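PDB 2W9M: polymerase X from Deinococcus radiodurans, which probably catalyses template-directed DNA synthesis from deoxyribonucleoside triphosphates as a family X polymerase, and binds zinc ions. Local coordinates for residues Thr194-Glu199 / Pro232-Cys237; Leu249-His254 / Glu302-Glu307. One frame throughout, in Å; residues are numbered along the deposited sequence.

Interaction 1 of 2, residues Thr194-Glu199 / Pro232-Cys237; sequences TVRAAE and PVEIAC
R196 sets its CG between its own backbone N and carbonyl carbon (chi1 56°) and bends again at chi3, while E234, with CG beside its backbone N (chi1 -71°), runs straight out beyond it. The two chains therefore cross almost at a right angle, and a salt bridge joins R196 NH2 to E234 OE2 at 2.5 Å. Guanidinium and carboxylate are turned 70° apart, so one nitrogen grips one oxygen and no two-pronged pairing forms. The other oxygen, OE1, is taken by R250 in a second salt bridge.

Behind this polar link the backbones pair as parallel strands. A198 N donates to P232 O (2.8 Å), and A198 O receives E234 N (3.0 Å), so A198 straddles V233. The CB atoms of A197 and P232 meet at 3.9 Å where the pairing begins. On one side of the sheet A198 CB lies beside V233 CG2 (4.1 Å), and V169 of helix 163-176 packs on both residues. E199 and E234 stand together on the opposite side, E199 CG against E234 CB, and E199 OE2 accepts from the backbone N of D187.

Such parallel strands backed by a helix belong to the nucleotidyltransferase palm of family X polymerases, in whose relatives the strands equivalent to these two carry the carboxylates that bind the catalytic metals; E199 and E234, side by side, probably occupy two of those positions.

Interaction 2 of 2, residues Leu249-His254 / Glu302-Glu307; sequences LRSGEH and EYREPE
H254 and P306 meet flat to flat, the proline ring lying over one face of the imidazole. P306 CG sits 3.8 Å from the centroid of the H254 ring and only 12° off its normal, a CH-pi contact, and P306 CA approaches H254 NE2 at 3.5 Å. Having CG anti to its backbone N (chi1 169°) carries the H254 ring out from the first turn of helix 253-264 to the loop. D309, just beyond the segment, bonds to NE2 and so helps fix the rotation of the ring. Replacing H254 with an alanine would probably strip P306 of its aromatic platform and leave D309 without this partner.

R304 makes the deeper half of the contact. Its chain is extended from CG to NE, and NH1 donates a hydrogen bond to S251 OG (2.7 Å), the oxygen in the guanidinium plane but the bond bent, at 132°. NH1 also forms a salt bridge with E287, NE binds the R299 carbonyl, and S251 OG bonds to D247 O, so both partners are held from several sides.

The peptide between S251 and G252 is cis, as in the Gly-Ser step at the equivalent point of polymerase beta, and this turn likewise opens a helix of the family X thumb.

Interaction 1 joins two strands of one sheet, mainly through backbone bonds, and its buried pairing gives way to an exposed arginine at one end. Interaction 2 involves no strand; it fastens the turn before helix 253-264 to the loop leading toward strand 329-333 mainly through side chains, with a buried serine-arginine bond inside and a CH-pi contact of proline on imidazole at its more exposed end. They touch where R250, of segment 249-254, reaches the sheet: R250 NH2 lies 3.0 Å from E234 OE1 in a salt bridge, probably linking the palm sheet to the base of the thumb. E234 thus illustrates how a polar side chain can couple neighbouring elements while serving its own contact.

Interaction 1 of 2, residues Thr194-Glu199 / Pro232-Cys237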
ATOM      1  N   THR A 194       7.906  -6.606   1.508  1.00 36.82           N
ATOM      2  CA  THR A 194       7.947  -7.017   2.902  1.00 34.44           C
ATOM      3  C   THR A 194       9.410  -7.052   3.352  1.00 46.40           C
ATOM      4  O   THR A 194      10.301  -7.324   2.549  1.00 42.39           O
ATOM      5  CB  THR A 194       7.276  -8.381   3.091  1.00 44.49           C
ATOM      6  OG1 THR A 194       5.874  -8.191   3.318  1.00 54.81           O
ATOM      7  CG2 THR A 194       7.869  -9.100   4.269  1.00 44.23           C
ATOM      8  N   VAL A 195       9.656  -6.764   4.629  1.00 38.86           N
ATOM      9  CA  VAL A 195      11.010  -6.490   5.106  1.00 29.83           C
ATOM     10  C   VAL A 195      11.366  -7.214   6.407  1.00 38.68           C
ATOM     11  O   VAL A 195      10.605  -7.180   7.376  1.00 43.47           O
ATOM     12  CB  VAL A 195      11.201  -4.977   5.299  1.00 28.01           C
ATOM     13  CG1 VAL A 195      12.101  -4.697   6.476  1.00 39.96           C
ATOM     14  CG2 VAL A 195      11.744  -4.349   4.031  1.00 29.91           C
ATOM     15  N   ARG A 196      12.532  -7.857   6.432  1.00 31.49           N
ATOM     16  CA  ARG A 196      12.950  -8.623   7.605  1.00 42.13           C
ATOM     17  C   ARG A 196      13.360  -7.735   8.775  1.00 37.44           C
ATOM     18  O   ARG A 196      13.212  -8.117   9.936  1.00 35.41           O
ATOM     19  CB  ARG A 196      14.091  -9.580   7.255  1.00 46.98           C
ATOM     20  CG  ARG A 196      15.305  -8.906   6.633  1.00 68.48           C
ATOM     21  CD  ARG A 196      16.372  -9.930   6.246  1.00 64.37           C
ATOM     22  NE  ARG A 196      17.517  -9.938   7.154  1.00 67.91           N
ATOM     23  CZ  ARG A 196      17.502 -10.435   8.387  1.00 75.66           C
ATOM     24  NH1 ARG A 196      16.392 -10.961   8.890  1.00 79.60           N
ATOM     25  NH2 ARG A 196      18.601 -10.398   9.124  1.00 65.45           N
ATOM     26  N   ALA A 197      13.882  -6.553   8.466  1.00 33.77           N
ATOM     27  CA  ALA A 197      14.310  -5.625   9.504  1.00 28.34           C
ATOM     28  C   ALA A 197      14.597  -4.236   8.951  1.00 30.63           C
ATOM     29  O   ALA A 197      14.767  -4.057   7.746  1.00 34.05           O
ATOM     30  CB  ALA A 197      15.543  -6.166  10.213  1.00 28.49           C
ATOM     31  N   ALA A 198      14.644  -3.250   9.842  1.00 32.32           N
ATOM     32  CA  ALA A 198      15.140  -1.930   9.481  1.00 32.81           C
ATOM     33  C   ALA A 198      16.660  -2.002   9.412  1.00 35.34           C
ATOM     34  O   ALA A 198      17.337  -1.977  10.439  1.00 34.96           O
ATOM     35  CB  ALA A 198      14.702  -0.898  10.497  1.00 24.87           C
ATOM     36  N   GLU A 199      17.190  -2.111   8.198  1.00 24.15           N
ATOM     37  CA  GLU A 199      18.626  -2.246   8.000  1.00 35.26           C
ATOM     38  C   GLU A 199      19.268  -0.927   7.588  1.00 37.20           C
ATOM     39  O   GLU A 199      18.761  -0.208   6.726  1.00 37.11           O
ATOM     40  CB  GLU A 199      18.925  -3.329   6.964  1.00 41.87           C
ATOM     41  CG  GLU A 199      18.723  -4.756   7.471  1.00 44.48           C
ATOM     42  CD  GLU A 199      18.622  -5.775   6.342  1.00 67.07           C
ATOM     43  OE1 GLU A 199      19.591  -6.541   6.142  1.00 61.61           O
ATOM     44  OE2 GLU A 199      17.576  -5.803   5.650  1.00 50.99           O
ATOM     45  N   PRO A 232      12.465  -4.926  14.257  1.00 30.60           N
ATOM     46  CA  PRO A 232      13.848  -5.415  14.334  1.00 30.05           C
ATOM     47  C   PRO A 232      14.812  -4.488  13.592  1.00 37.73           C
ATOM     48  O   PRO A 232      14.488  -3.988  12.510  1.00 27.44           O
ATOM     49  CB  PRO A 232      13.780  -6.776  13.635  1.00 27.94           C
ATOM     50  CG  PRO A 232      12.350  -7.188  13.740  1.00 36.71           C
ATOM     51  CD  PRO A 232      11.559  -5.921  13.659  1.00 28.12           C
ATOM     52  N   VAL A 233      15.984  -4.262  14.176  1.00 33.44           N
ATOM     53  CA  VAL A 233      16.946  -3.322  13.624  1.00 28.50           C
ATOM     54  C   VAL A 233      18.324  -3.951  13.478  1.00 30.95           C
ATOM     55  O   VAL A 233      18.776  -4.676  14.359  1.00 37.15           O
ATOM     56  CB  VAL A 233      17.073  -2.073  14.514  1.00 28.69           C
ATOM     57  CG1 VAL A 233      18.307  -1.275  14.142  1.00 27.92           C
ATOM     58  CG2 VAL A 233      15.827  -1.215  14.402  1.00 38.79           C
ATOM     59  N   GLU A 234      18.982  -3.671  12.358  1.00 24.86           N
ATOM     60  CA  GLU A 234      20.357  -4.104  12.146  1.00 40.06           C
ATOM     61  C   GLU A 234      21.187  -2.967  11.582  1.00 37.87           C
ATOM     62  O   GLU A 234      20.818  -2.352  10.584  1.00 34.23           O
ATOM     63  CB  GLU A 234      20.420  -5.300  11.198  1.00 39.15           C
ATOM     64  CG  GLU A 234      19.888  -6.589  11.789  1.00 51.84           C
ATOM     65  CD  GLU A 234      20.022  -7.758  10.836  1.00 63.00           C
ATOM     66  OE1 GLU A 234      21.095  -7.904  10.213  1.00 66.72           O
ATOM     67  OE2 GLU A 234      19.050  -8.532  10.715  1.00 63.67           O
ATOM     68  N   ILE A 235      22.310  -2.692  12.230  1.00 34.64           N
ATOM     69  CA  ILE A 235      23.205  -1.644  11.780  1.00 34.17           C
ATOM     70  C   ILE A 235      24.582  -2.246  11.590  1.00 30.12           C
ATOM     71  O   ILE A 235      25.145  -2.831  12.511  1.00 39.25           O
ATOM     72  CB  ILE A 235      23.252  -0.472  12.785  1.00 36.78           C
ATOM     73  CG1 ILE A 235      21.866   0.176  12.893  1.00 29.24           C
ATOM     74  CG2 ILE A 235      24.302   0.552  12.375  1.00 23.13           C
ATOM     75  CD1 ILE A 235      21.799   1.342  13.849  1.00 25.91           C
ATOM     76  N   ALA A 236      25.102  -2.140  10.374  1.00 27.79           N
ATOM     77  CA  ALA A 236      26.427  -2.651  10.067  1.00 27.73           C
ATOM     78  C   ALA A 236      27.345  -1.480   9.776  1.00 27.67           C
ATOM     79  O   ALA A 236      26.978  -0.569   9.036  1.00 34.64           O
ATOM     80  CB  ALA A 236      26.375  -3.600   8.880  1.00 30.38           C
ATOM     81  N   CYS A 237      28.536  -1.503  10.361  1.00 34.35           N
ATOM     82  CA  CYS A 237      29.489  -0.418  10.174  1.00 32.02           C
ATOM     83  C   CYS A 237      30.817  -0.897   9.590  1.00 36.77           C
ATOM     84  O   CYS A 237      31.090  -2.096   9.542  1.00 35.98           O
ATOM     85  CB  CYS A 237      29.707   0.334  11.486  1.00 39.93           C
ATOM     86  SG  CYS A 237      29.573  -0.704  12.960  1.00 55.70           S
TER

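Interaction 2 of 2, residues Leu249-His254 / Glu302-Glu307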
ATOM      1  N   LEU A 249      27.756  -5.865   0.152  1.00 31.79           N
ATOM      2  CA  LEU A 249      27.425  -7.086   0.884  1.00 36.80           C
ATOM      3  C   LEU A 249      26.096  -7.001   1.631  1.00 30.27           C
ATOM      4  O   LEU A 249      25.399  -8.002   1.767  1.00 39.56           O
ATOM      5  CB  LEU A 249      28.558  -7.479   1.839  1.00 27.59           C
ATOM      6  CG  LEU A 249      29.815  -8.017   1.152  1.00 34.80           C
ATOM      7  CD1 LEU A 249      30.984  -8.023   2.103  1.00 28.35           C
ATOM      8  CD2 LEU A 249      29.575  -9.412   0.588  1.00 36.34           C
ATOM      9  N   ARG A 250      25.744  -5.810   2.103  1.00 33.87           N
ATOM     10  CA  ARG A 250      24.494  -5.620   2.835  1.00 29.17           C
ATOM     11  C   ARG A 250      23.355  -5.156   1.918  1.00 34.47           C
ATOM     12  O   ARG A 250      22.539  -4.326   2.313  1.00 47.91           O
ATOM     13  CB  ARG A 250      24.676  -4.610   3.976  1.00 19.02           C
ATOM     14  CG  ARG A 250      25.859  -4.868   4.905  1.00 30.63           C
ATOM     15  CD  ARG A 250      25.651  -6.076   5.804  1.00 33.10           C
ATOM     16  NE  ARG A 250      24.414  -5.982   6.572  1.00 36.19           N
ATOM     17  CZ  ARG A 250      24.110  -6.758   7.609  1.00 42.00           C
ATOM     18  NH1 ARG A 250      24.959  -7.688   8.018  1.00 39.97           N
ATOM     19  NH2 ARG A 250      22.954  -6.599   8.243  1.00 56.24           N
ATOM     20  N   SER A 251      23.297  -5.696   0.703  1.00 43.76           N
ATOM     21  CA  SER A 251      22.282  -5.295  -0.275  1.00 36.60           C
ATOM     22  C   SER A 251      20.931  -6.029  -0.218  1.00 44.41           C
ATOM     23  O   SER A 251      19.890  -5.381  -0.335  1.00 64.68           O
ATOM     24  CB  SER A 251      22.841  -5.349  -1.698  1.00 45.16           C
ATOM     25  OG  SER A 251      23.536  -4.158  -2.004  1.00 42.11           O
ATOM     26  N   GLY A 252      20.923  -7.354  -0.060  1.00 42.87           N
ATOM     27  CA  GLY A 252      22.121  -8.156   0.088  1.00 43.10           C
ATOM     28  C   GLY A 252      21.977  -9.619  -0.302  1.00 44.97           C
ATOM     29  O   GLY A 252      22.181  -9.972  -1.462  1.00 53.56           O
ATOM     30  N   GLU A 253      21.605 -10.461   0.662  1.00 38.91           N
ATOM     31  CA  GLU A 253      21.781 -11.921   0.563  1.00 45.33           C
ATOM     32  C   GLU A 253      22.011 -12.506  -0.834  1.00 44.74           C
ATOM     33  O   GLU A 253      23.118 -12.948  -1.139  1.00 47.75           O
ATOM     34  CB  GLU A 253      20.687 -12.686   1.320  1.00 46.78           C
ATOM     35  CG  GLU A 253      21.006 -12.881   2.803  1.00 57.38           C
ATOM     36  CD  GLU A 253      20.043 -13.823   3.511  1.00 82.21           C
ATOM     37  OE1 GLU A 253      18.986 -14.150   2.932  1.00 78.97           O
ATOM     38  OE2 GLU A 253      20.341 -14.237   4.654  1.00 68.15           O
ATOM     39  N   HIS A 254      20.986 -12.515  -1.680  1.00 37.34           N
ATOM     40  CA  HIS A 254      21.151 -13.085  -3.014  1.00 36.46           C
ATOM     41  C   HIS A 254      22.258 -12.389  -3.796  1.00 49.31           C
ATOM     42  O   HIS A 254      23.124 -13.045  -4.376  1.00 54.15           O
ATOM     43  CB  HIS A 254      19.857 -13.043  -3.823  1.00 36.33           C
ATOM     44  CG  HIS A 254      20.052 -13.385  -5.267  1.00 45.02           C
ATOM     45  ND1 HIS A 254      20.065 -14.686  -5.729  1.00 48.23           N
ATOM     46  CD2 HIS A 254      20.265 -12.600  -6.348  1.00 44.52           C
ATOM     47  CE1 HIS A 254      20.264 -14.683  -7.034  1.00 41.21           C
ATOM     48  NE2 HIS A 254      20.390 -13.432  -7.437  1.00 47.73           N
ATOM     49  N   GLU A 302      18.265  -1.079  -7.520  1.00 39.27           N
ATOM     50  CA  GLU A 302      16.918  -1.409  -7.972  1.00 34.45           C
ATOM     51  C   GLU A 302      16.878  -2.755  -8.687  1.00 38.05           C
ATOM     52  O   GLU A 302      15.838  -3.413  -8.717  1.00 36.45           O
ATOM     53  CB  GLU A 302      16.374  -0.335  -8.918  1.00 37.07           C
ATOM     54  CG  GLU A 302      16.237   1.048  -8.313  1.00 49.74           C
ATOM     55  CD  GLU A 302      17.373   1.973  -8.703  1.00 66.16           C
ATOM     56  OE1 GLU A 302      18.528   1.503  -8.782  1.00 68.69           O
ATOM     57  OE2 GLU A 302      17.107   3.173  -8.933  1.00 55.67           O
ATOM     58  N   TYR A 303      18.011  -3.156  -9.264  1.00 42.24           N
ATOM     59  CA  TYR A 303      18.070  -4.354 -10.102  1.00 36.18           C
ATOM     60  C   TYR A 303      18.811  -5.531  -9.467  1.00 34.46           C
ATOM     61  O   TYR A 303      19.292  -6.414 -10.177  1.00 44.91           O
ATOM     62  CB  TYR A 303      18.716  -4.029 -11.450  1.00 29.53           C
ATOM     63  CG  TYR A 303      18.001  -2.964 -12.249  1.00 36.72           C
ATOM     64  CD1 TYR A 303      18.709  -2.087 -13.063  1.00 37.49           C
ATOM     65  CD2 TYR A 303      16.620  -2.833 -12.188  1.00 39.58           C
ATOM     66  CE1 TYR A 303      18.056  -1.115 -13.799  1.00 35.76           C
ATOM     67  CE2 TYR A 303      15.959  -1.859 -12.920  1.00 30.21           C
ATOM     68  CZ  TYR A 303      16.680  -1.006 -13.720  1.00 36.00           C
ATOM     69  OH  TYR A 303      16.019  -0.041 -14.444  1.00 35.42           O
ATOM     70  N   ARG A 304      18.896  -5.555  -8.141  1.00 31.97           N
ATOM     71  CA  ARG A 304      19.672  -6.588  -7.455  1.00 29.96           C
ATOM     72  C   ARG A 304      18.826  -7.714  -6.871  1.00 32.15           C
ATOM     73  O   ARG A 304      19.213  -8.335  -5.883  1.00 34.08           O
ATOM     74  CB  ARG A 304      20.554  -5.971  -6.370  1.00 29.57           C
ATOM     75  CG  ARG A 304      21.557  -4.971  -6.909  1.00 34.50           C
ATOM     76  CD  ARG A 304      22.405  -4.364  -5.806  1.00 26.48           C
ATOM     77  NE  ARG A 304      23.213  -3.259  -6.312  1.00 28.06           N
ATOM     78  CZ  ARG A 304      24.032  -2.522  -5.569  1.00 41.13           C
ATOM     79  NH1 ARG A 304      24.164  -2.772  -4.272  1.00 25.34           N
ATOM     80  NH2 ARG A 304      24.720  -1.533  -6.128  1.00 36.44           N
ATOM     81  N   GLU A 305      17.679  -7.980  -7.486  1.00 34.37           N
ATOM     82  CA  GLU A 305      16.848  -9.118  -7.107  1.00 35.96           C
ATOM     83  C   GLU A 305      17.174 -10.303  -8.007  1.00 35.59           C
ATOM     84  O   GLU A 305      17.707 -10.123  -9.101  1.00 43.73           O
ATOM     85  CB  GLU A 305      15.363  -8.775  -7.253  1.00 40.68           C
ATOM     86  CG  GLU A 305      14.951  -7.462  -6.624  1.00 34.46           C
ATOM     87  CD  GLU A 305      15.013  -7.487  -5.111  1.00 44.93           C
ATOM     88  OE1 GLU A 305      14.858  -8.574  -4.515  1.00 47.07           O
ATOM     89  OE2 GLU A 305      15.212  -6.410  -4.514  1.00 53.68           O
ATOM     90  N   PRO A 306      16.847 -11.522  -7.557  1.00 40.16           N
ATOM     91  CA  PRO A 306      17.075 -12.701  -8.401  1.00 34.34           C
ATOM     92  C   PRO A 306      16.435 -12.570  -9.787  1.00 37.90           C
ATOM     93  O   PRO A 306      17.068 -12.910 -10.784  1.00 43.95           O
ATOM     94  CB  PRO A 306      16.409 -13.828  -7.608  1.00 33.41           C
ATOM     95  CG  PRO A 306      16.454 -13.365  -6.187  1.00 33.06           C
ATOM     96  CD  PRO A 306      16.305 -11.876  -6.232  1.00 32.83           C
ATOM     97  N   GLU A 307      15.203 -12.075  -9.846  1.00 46.73           N
ATOM     98  CA  GLU A 307      14.462 -11.985 -11.106  1.00 31.74           C
ATOM     99  C   GLU A 307      15.163 -11.091 -12.129  1.00 33.96           C
ATOM    100  O   GLU A 307      14.810 -11.091 -13.311  1.00 37.36           O
ATOM    101  CB  GLU A 307      13.031 -11.477 -10.864  1.00 31.64           C
ATOM    102  CG  GLU A 307      12.163 -12.376  -9.978  1.00 37.38           C
ATOM    103  CD  GLU A 307      12.549 -12.314  -8.505  1.00 53.09           C
ATOM    104  OE1 GLU A 307      13.178 -11.316  -8.092  1.00 55.33           O
ATOM    105  OE2 GLU A 307      12.224 -13.265  -7.759  1.00 62.41           O
TER